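PDB 1SR8: cobalt-precorrin-5B C(1)-methyltransferase from Archaeoglobus fulgidus, which probably catalyses the S-adenosylmethionine-dependent methylation of C-1 in cobalt-precorrin-5B, giving cobalt-precorrin-6A on the anaerobic route to adenosylcobalamin. Local coordinates for residues Arg40-Thr43 with Thr44-Ala48. Residues are numbered along the deposited sequence; the frame is centred on the assembly and turned at random.
Sequences RGIT and TGTTA
Thr43 O is gripped twice by Thr47. The backbone N of Thr47 donates to Thr43 O from 2.8 Å, tilted slightly out of the carbonyl plane. Thr47 OG1 donates to the same Thr43 O from 2.9 Å and from well above that plane, 41° out of it. The Thr47 hydroxyl lies beside its own backbone N (chi1 -59°), which lets both donors converge on one oxygen. Thr43 also works through its side chain. With OG1 set between backbone N and carbonyl carbon (chi1 56°), Thr43 OG1 faces the start of the helix and accepts from Thr46 N at 3.1 Å. Thr43 is thus the N-cap, the single residue between strand 36-42 and helix 44-57. Thr46 OG1, 3.2 Å from Thr43 OG1, is hydrogen-bonded to Gly188 O and Gln138 NE2; Thr44 OG1 bonds to Leu184 N. On the strand side, Ile42 adds an apolar contact. Its CB and CG2 meet the methyl of Thr46, with CB 3.9 Å from Thr46 CG2, and CD1 lies against Thr47 OG1, the Ile42 and Thr47 side chains crossing nearly at right angles. Phe106 of strand 105-111 packs against Thr44, Thr47 and Ala48 in this buried turn.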
ATOM      1  N   ARG A  40       5.737  -7.347   3.981  1.00 25.60           N
ATOM      2  CA  ARG A  40       5.025  -6.201   3.426  1.00 25.29           C
ATOM      3  C   ARG A  40       5.131  -5.087   4.469  1.00 25.95           C
ATOM      4  O   ARG A  40       5.339  -5.357   5.655  1.00 25.66           O
ATOM      5  CB  ARG A  40       3.539  -6.514   3.217  1.00 23.53           C
ATOM      6  CG  ARG A  40       3.228  -7.411   2.042  1.00 23.57           C
ATOM      7  CD  ARG A  40       1.999  -6.891   1.321  1.00 21.87           C
ATOM      8  NE  ARG A  40       1.647  -7.689   0.153  1.00 21.94           N
ATOM      9  CZ  ARG A  40       1.001  -8.850   0.206  1.00 21.95           C
ATOM     10  NH1 ARG A  40       0.634  -9.350   1.377  1.00 21.63           N
ATOM     11  NH2 ARG A  40       0.714  -9.506  -0.912  1.00 18.90           N
ATOM     12  N   GLY A  41       4.980  -3.841   4.034  1.00 24.81           N
ATOM     13  CA  GLY A  41       5.032  -2.732   4.970  1.00 22.44           C
ATOM     14  C   GLY A  41       3.644  -2.148   5.120  1.00 21.53           C
ATOM     15  O   GLY A  41       2.670  -2.732   4.642  1.00 19.71           O
ATOM     16  N   ILE A  42       3.542  -1.014   5.806  1.00 20.93           N
ATOM     17  CA  ILE A  42       2.262  -0.335   5.974  1.00 20.39           C
ATOM     18  C   ILE A  42       2.403   1.014   5.289  1.00 20.68           C
ATOM     19  O   ILE A  42       3.472   1.629   5.328  1.00 21.31           O
ATOM     20  CB  ILE A  42       1.889  -0.105   7.462  1.00 20.51           C
ATOM     21  CG1 ILE A  42       3.040   0.598   8.194  1.00 21.35           C
ATOM     22  CG2 ILE A  42       1.511  -1.434   8.108  1.00 21.94           C
ATOM     23  CD1 ILE A  42       2.680   1.095   9.588  1.00 20.84           C
ATOM     24  N   THR A  43       1.335   1.468   4.646  1.00 19.22           N
ATOM     25  CA  THR A  43       1.357   2.745   3.946  1.00 18.14           C
ATOM     26  C   THR A  43       1.293   3.941   4.905  1.00 18.91           C
ATOM     27  O   THR A  43       1.038   3.787   6.097  1.00 18.35           O
ATOM     28  CB  THR A  43       0.152   2.870   3.017  1.00 15.89           C
ATOM     29  OG1 THR A  43      -1.038   2.681   3.786  1.00 15.64           O
ATOM     30  CG2 THR A  43       0.210   1.848   1.911  1.00 15.99           C
ATOM     31  N   THR A  44       1.527   5.133   4.361  1.00 18.63           N
ATOM     32  CA  THR A  44       1.434   6.371   5.120  1.00 18.08           C
ATOM     33  C   THR A  44      -0.016   6.484   5.624  1.00 17.83           C
ATOM     34  O   THR A  44      -0.281   7.009   6.708  1.00 16.37           O
ATOM     35  CB  THR A  44       1.764   7.576   4.214  1.00 20.19           C
ATOM     36  OG1 THR A  44       1.178   7.368   2.922  1.00 21.47           O
ATOM     37  CG2 THR A  44       3.263   7.724   4.034  1.00 20.55           C
ATOM     38  N   GLY A  45      -0.951   5.976   4.823  1.00 16.46           N
ATOM     39  CA  GLY A  45      -2.354   6.011   5.199  1.00 16.44           C
ATOM     40  C   GLY A  45      -2.610   5.125   6.403  1.00 17.65           C
ATOM     41  O   GLY A  45      -3.329   5.514   7.330  1.00 17.95           O
ATOM     42  N   THR A  46      -2.016   3.934   6.412  1.00 16.74           N
ATOM     43  CA  THR A  46      -2.210   3.026   7.532  1.00 16.20           C
ATOM     44  C   THR A  46      -1.468   3.515   8.771  1.00 16.20           C
ATOM     45  O   THR A  46      -1.934   3.329   9.894  1.00 16.22           O
ATOM     46  CB  THR A  46      -1.725   1.619   7.197  1.00 17.42           C
ATOM     47  OG1 THR A  46      -2.547   1.065   6.162  1.00 18.44           O
ATOM     48  CG2 THR A  46      -1.789   0.732   8.431  1.00 15.44           C
ATOM     49  N   THR A  47      -0.314   4.139   8.565  1.00 16.47           N
ATOM     50  CA  THR A  47       0.479   4.647   9.678  1.00 17.95           C
ATOM     51  C   THR A  47      -0.267   5.817  10.304  1.00 19.43           C
ATOM     52  O   THR A  47      -0.305   5.963  11.531  1.00 21.25           O
ATOM     53  CB  THR A  47       1.872   5.094   9.208  1.00 18.25           C
ATOM     54  OG1 THR A  47       2.545   3.978   8.604  1.00 17.12           O
ATOM     55  CG2 THR A  47       2.698   5.604  10.384  1.00 15.74           C
ATOM     56  N   ALA A  48      -0.886   6.636   9.462  1.00 19.40           N
ATOM     57  CA  ALA A  48      -1.657   7.772   9.950  1.00 18.94           C
ATOM     58  C   ALA A  48      -2.846   7.262  10.771  1.00 19.81           C
ATOM     59  O   ALA A  48      -3.171   7.809  11.836  1.00 19.08           O
ATOM     60  CB  ALA A  48      -2.142   8.617   8.774  1.00 17.41           C
TER